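PDB 6THK: pyocin S5 from Pseudomonas aeruginosa PAO1, which probably kills susceptible bacteria as a channel-forming bacteriocin that depolarises the cytoplasmic membrane and dissipates cellular energy. Local coordinates for residues 210-222 with 284-296. The protein carries 1 engineered substitution. Sequence-based numbering, arbitrary orientation.
Engineered in segment 210-222: Gln215 (natural residue Glu). With ZN (zinc ion), chain G.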
loop_
_atom_site.group_PDB
_atom_site.type_symbol
_atom_site.label_atom_id
_atom_site.label_comp_id
_atom_site.label_asym_id
_atom_site.label_seq_id
_atom_site.Cartn_x
_atom_site.Cartn_y
_atom_site.Cartn_z
ATOM N N ARG A 210 -5.733 -3.619 -16.848
ATOM C CA ARG A 210 -5.557 -2.832 -15.639
ATOM C C ARG A 210 -5.978 -3.612 -14.401
ATOM O O ARG A 210 -5.363 -3.506 -13.353
ATOM C CB ARG A 210 -6.314 -1.518 -15.745
ATOM C CG ARG A 210 -5.525 -0.435 -16.454
ATOM C CD ARG A 210 -6.414 0.420 -17.335
ATOM N NE ARG A 210 -5.668 1.019 -18.434
ATOM C CZ ARG A 210 -5.838 2.267 -18.851
ATOM N NH1 ARG A 210 -6.730 3.043 -18.254
ATOM N NH2 ARG A 210 -5.123 2.740 -19.861
ATOM N N LYS A 211 -7.045 -4.386 -14.531
ATOM C CA LYS A 211 -7.567 -5.189 -13.440
ATOM C C LYS A 211 -6.547 -6.219 -12.975
ATOM O O LYS A 211 -6.421 -6.492 -11.793
ATOM C CB LYS A 211 -8.823 -5.912 -13.910
ATOM C CG LYS A 211 -9.854 -6.169 -12.833
ATOM C CD LYS A 211 -11.246 -6.245 -13.432
ATOM C CE LYS A 211 -11.770 -7.668 -13.404
ATOM N NZ LYS A 211 -12.706 -7.940 -14.525
ATOM N N ALA A 212 -5.864 -6.825 -13.934
ATOM C CA ALA A 212 -4.827 -7.826 -13.700
ATOM C C ALA A 212 -3.590 -7.294 -12.983
ATOM O O ALA A 212 -2.977 -7.979 -12.176
ATOM C CB ALA A 212 -4.425 -8.473 -15.013
ATOM N N ASN A 213 -3.236 -6.062 -13.303
ATOM C CA ASN A 213 -2.040 -5.400 -12.803
ATOM C C ASN A 213 -2.269 -4.609 -11.515
ATOM O O ASN A 213 -1.435 -3.806 -11.108
ATOM C CB ASN A 213 -1.513 -4.478 -13.904
ATOM C CG ASN A 213 -0.230 -3.782 -13.525
ATOM O OD1 ASN A 213 0.521 -4.262 -12.682
ATOM N ND2 ASN A 213 0.028 -2.641 -14.145
ATOM N N LEU A 214 -3.319 -4.974 -10.814
ATOM C CA LEU A 214 -3.703 -4.317 -9.580
ATOM C C LEU A 214 -2.687 -4.194 -8.475
ATOM O O LEU A 214 -2.371 -3.095 -8.086
ATOM C CB LEU A 214 -4.928 -4.990 -9.005
ATOM C CG LEU A 214 -5.375 -4.471 -7.662
ATOM C CD1 LEU A 214 -6.609 -3.643 -7.921
ATOM C CD2 LEU A 214 -5.707 -5.659 -6.791
ATOM N N GLN A 215 -2.208 -5.305 -7.940
ATOM C CA GLN A 215 -1.275 -5.237 -6.825
ATOM C C GLN A 215 -0.061 -4.403 -7.118
ATOM O O GLN A 215 0.317 -3.572 -6.335
ATOM C CB GLN A 215 -0.824 -6.618 -6.380
ATOM C CG GLN A 215 -1.760 -7.351 -5.435
ATOM C CD GLN A 215 -2.132 -6.575 -4.189
ATOM O OE1 GLN A 215 -3.305 -6.335 -3.926
ATOM N NE2 GLN A 215 -1.147 -6.206 -3.409
ATOM N N MET A 216 0.535 -4.611 -8.266
ATOM C CA MET A 216 1.727 -3.886 -8.616
ATOM C C MET A 216 1.425 -2.439 -8.818
ATOM O O MET A 216 2.238 -1.604 -8.528
ATOM C CB MET A 216 2.331 -4.472 -9.871
ATOM C CG MET A 216 2.097 -5.966 -10.000
ATOM S SD MET A 216 2.864 -6.879 -8.670
ATOM C CE MET A 216 1.833 -8.327 -8.598
ATOM N N LYS A 217 0.253 -2.136 -9.329
ATOM C CA LYS A 217 -0.092 -0.742 -9.534
ATOM C C LYS A 217 -0.204 0.051 -8.242
ATOM O O LYS A 217 0.287 1.168 -8.158
ATOM C CB LYS A 217 -1.397 -0.644 -10.325
ATOM C CG LYS A 217 -1.929 0.768 -10.478
ATOM C CD LYS A 217 -1.210 1.516 -11.587
ATOM C CE LYS A 217 -1.406 3.014 -11.454
ATOM N NZ LYS A 217 -1.040 3.720 -12.707
ATOM N N VAL A 218 -0.823 -0.537 -7.225
ATOM C CA VAL A 218 -0.991 0.157 -5.955
ATOM C C VAL A 218 0.360 0.480 -5.331
ATOM O O VAL A 218 0.572 1.568 -4.822
ATOM C CB VAL A 218 -1.835 -0.667 -4.967
ATOM C CG1 VAL A 218 -1.845 -0.007 -3.603
ATOM C CG2 VAL A 218 -3.250 -0.828 -5.487
ATOM N N GLN A 219 1.271 -0.479 -5.389
ATOM C CA GLN A 219 2.641 -0.314 -4.880
ATOM C C GLN A 219 3.343 0.875 -5.530
ATOM O O GLN A 219 3.868 1.728 -4.812
ATOM C CB GLN A 219 3.486 -1.604 -5.003
ATOM C CG GLN A 219 4.927 -1.481 -4.450
ATOM C CD GLN A 219 4.957 -1.055 -2.993
ATOM O OE1 GLN A 219 5.280 0.089 -2.664
ATOM N NE2 GLN A 219 4.551 -1.952 -2.106
ATOM N N SER A 220 3.269 0.965 -6.879
ATOM C CA SER A 220 3.838 2.040 -7.701
ATOM C C SER A 220 3.202 3.386 -7.358
ATOM O O SER A 220 3.902 4.391 -7.252
ATOM C CB SER A 220 3.668 1.732 -9.183
ATOM O OG SER A 220 3.938 0.366 -9.456
ATOM N N GLU A 221 1.888 3.401 -7.135
ATOM C CA GLU A 221 1.202 4.626 -6.746
ATOM C C GLU A 221 1.676 5.112 -5.381
ATOM O O GLU A 221 1.902 6.313 -5.215
ATOM C CB GLU A 221 -0.294 4.398 -6.704
ATOM C CG GLU A 221 -0.985 4.756 -7.988
ATOM C CD GLU A 221 -2.403 4.253 -7.923
ATOM O OE1 GLU A 221 -3.197 4.817 -7.138
ATOM O OE2 GLU A 221 -2.715 3.271 -8.631
ATOM N N LEU A 222 1.832 4.188 -4.410
ATOM C CA LEU A 222 2.303 4.534 -3.057
ATOM C C LEU A 222 3.722 5.091 -3.072
ATOM O O LEU A 222 4.020 6.025 -2.322
ATOM C CB LEU A 222 2.182 3.356 -2.090
ATOM C CG LEU A 222 0.764 3.021 -1.615
ATOM C CD1 LEU A 222 0.725 1.672 -1.005
ATOM C CD2 LEU A 222 0.212 4.072 -0.645
ATOM N N LEU A 284 -12.532 -0.436 -10.705
ATOM C CA LEU A 284 -11.098 -0.414 -10.458
ATOM C C LEU A 284 -10.759 0.242 -9.138
ATOM O O LEU A 284 -9.842 -0.176 -8.448
ATOM C CB LEU A 284 -10.370 0.303 -11.593
ATOM C CG LEU A 284 -10.139 -0.494 -12.874
ATOM C CD1 LEU A 284 -9.074 0.165 -13.729
ATOM C CD2 LEU A 284 -9.758 -1.927 -12.558
ATOM N N LEU A 285 -11.489 1.300 -8.819
ATOM C CA LEU A 285 -11.302 2.051 -7.577
ATOM C C LEU A 285 -11.603 1.193 -6.339
ATOM O O LEU A 285 -10.836 1.237 -5.375
ATOM C CB LEU A 285 -12.149 3.340 -7.561
ATOM C CG LEU A 285 -11.622 4.570 -8.309
ATOM C CD1 LEU A 285 -12.548 5.743 -8.125
ATOM C CD2 LEU A 285 -10.248 4.980 -7.824
ATOM N N VAL A 286 -12.698 0.404 -6.364
ATOM C CA VAL A 286 -13.073 -0.465 -5.234
ATOM C C VAL A 286 -11.985 -1.511 -5.001
ATOM O O VAL A 286 -11.592 -1.733 -3.859
ATOM C CB VAL A 286 -14.512 -1.062 -5.343
ATOM C CG1 VAL A 286 -14.850 -1.499 -6.755
ATOM C CG2 VAL A 286 -14.748 -2.201 -4.352
ATOM N N ASP A 287 -11.454 -2.080 -6.093
ATOM C CA ASP A 287 -10.381 -3.064 -6.093
ATOM C C ASP A 287 -9.115 -2.497 -5.437
ATOM O O ASP A 287 -8.512 -3.159 -4.596
ATOM C CB ASP A 287 -10.117 -3.533 -7.532
ATOM C CG ASP A 287 -11.228 -4.372 -8.158
ATOM O OD1 ASP A 287 -12.318 -4.480 -7.546
ATOM O OD2 ASP A 287 -11.019 -4.896 -9.279
ATOM N N GLU A 288 -8.759 -1.250 -5.776
ATOM C CA GLU A 288 -7.621 -0.527 -5.209
ATOM C C GLU A 288 -7.808 -0.240 -3.752
ATOM O O GLU A 288 -6.878 -0.460 -2.984
ATOM C CB GLU A 288 -7.399 0.796 -5.943
ATOM C CG GLU A 288 -6.724 0.586 -7.286
ATOM C CD GLU A 288 -6.352 1.830 -8.055
ATOM O OE1 GLU A 288 -6.641 2.942 -7.565
ATOM O OE2 GLU A 288 -5.777 1.698 -9.156
ATOM N N ILE A 289 -9.001 0.253 -3.357
ATOM C CA ILE A 289 -9.321 0.562 -1.955
ATOM C C ILE A 289 -9.203 -0.685 -1.087
ATOM O O ILE A 289 -8.635 -0.613 0.002
ATOM C CB ILE A 289 -10.703 1.261 -1.806
ATOM C CG1 ILE A 289 -10.637 2.709 -2.330
ATOM C CG2 ILE A 289 -11.181 1.252 -0.343
ATOM C CD1 ILE A 289 -11.906 3.238 -2.973
ATOM N N ALA A 290 -9.717 -1.823 -1.576
ATOM C CA ALA A 290 -9.658 -3.090 -0.872
ATOM C C ALA A 290 -8.204 -3.573 -0.731
ATOM O O ALA A 290 -7.847 -4.113 0.316
ATOM C CB ALA A 290 -10.512 -4.128 -1.584
ATOM N N SER A 291 -7.369 -3.361 -1.771
ATOM C CA SER A 291 -5.952 -3.713 -1.745
ATOM C C SER A 291 -5.239 -2.857 -0.701
ATOM O O SER A 291 -4.411 -3.373 0.051
ATOM C CB SER A 291 -5.312 -3.496 -3.106
ATOM O OG SER A 291 -3.899 -3.514 -2.991
ATOM N N LEU A 292 -5.566 -1.550 -0.662
ATOM C CA LEU A 292 -5.011 -0.606 0.298
ATOM C C LEU A 292 -5.439 -0.945 1.716
ATOM O O LEU A 292 -4.637 -0.839 2.636
ATOM C CB LEU A 292 -5.446 0.819 -0.046
ATOM C CG LEU A 292 -4.686 1.526 -1.159
ATOM C CD1 LEU A 292 -5.408 2.767 -1.570
ATOM C CD2 LEU A 292 -3.275 1.906 -0.722
ATOM N N GLN A 293 -6.702 -1.336 1.904
ATOM C CA GLN A 293 -7.238 -1.680 3.219
ATOM C C GLN A 293 -6.572 -2.928 3.784
ATOM O O GLN A 293 -6.241 -2.951 4.973
ATOM C CB GLN A 293 -8.758 -1.809 3.169
ATOM C CG GLN A 293 -9.466 -0.482 3.417
ATOM C CD GLN A 293 -10.937 -0.466 3.034
ATOM O OE1 GLN A 293 -11.682 0.449 3.408
ATOM N NE2 GLN A 293 -11.390 -1.452 2.254
ATOM N N ALA A 294 -6.304 -3.930 2.916
ATOM C CA ALA A 294 -5.609 -5.181 3.262
ATOM C C ALA A 294 -4.196 -4.875 3.742
ATOM O O ALA A 294 -3.743 -5.497 4.702
ATOM C CB ALA A 294 -5.555 -6.117 2.056
ATOM N N ARG A 295 -3.516 -3.897 3.074
ATOM C CA ARG A 295 -2.171 -3.388 3.373
ATOM C C ARG A 295 -2.166 -2.698 4.738
ATOM O O ARG A 295 -1.268 -2.951 5.543
ATOM C CB ARG A 295 -1.773 -2.383 2.293
ATOM C CG ARG A 295 -0.315 -1.933 2.298
ATOM C CD ARG A 295 -0.010 -1.146 1.036
ATOM N NE ARG A 295 -0.559 -1.794 -0.163
ATOM C CZ ARG A 295 0.169 -2.382 -1.104
ATOM N NH1 ARG A 295 1.496 -2.384 -1.025
ATOM N NH2 ARG A 295 -0.423 -2.953 -2.147
ATOM N N LEU A 296 -3.189 -1.844 4.994
ATOM C CA LEU A 296 -3.366 -1.110 6.248
ATOM C C LEU A 296 -3.489 -2.040 7.453
ATOM O O LEU A 296 -2.871 -1.768 8.480
ATOM C CB LEU A 296 -4.565 -0.148 6.147
ATOM C CG LEU A 296 -4.786 0.857 7.289
ATOM C CD1 LEU A 296 -3.537 1.662 7.597
ATOM C CD2 LEU A 296 -5.930 1.787 6.967
HETATM ZN ZN ZN G . -4.660 3.363 -9.926
#
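Arg210 and Lys211, at the end of helix 157-212, meet Leu284, whose two methyls suit this apolar patch: CD2 packs on Lys211 CA, and Leu284 CD1 lies 3.8 Å from Arg210 CB, while the charged end of Arg210 leads away from helix segment 284-296. The chain leaves helical geometry at Asn213, and helix segment 214-222 crosses helix segment 284-296 at -71°. Leu214 lays CD1 against Asp287 CB (3.5 Å), methyl against methylene. The engineered Gln215 accepts a hydrogen bond from Ser291 OG at OE1 (3.0 Å), the donor standing 39° out of the carbonyl plane; its amide lies nearly parallel to the Arg295 guanidinium. Val218, compact and beta-branched, is a knob among Glu288, Ser291, Leu292 and Arg295. With CG1 anti to its backbone N (chi1 173°), that methyl meets Leu292 CD2 at 3.7 Å, while CG2 faces Ser291. Glu221 OE2 binds zinc at 2.3 Å, and Glu288 OE2 comes from the other helix at 2.1 Å. Leu222 CD1 lies over one face of the Arg295 guanidinium and 3.6 Å from Arg295 CD. Both glutamates also form salt bridges through OE1 with Lys255 of helix 237-267, so zinc and lysine together probably offset the repulsion between two carboxylates and tie three helices together.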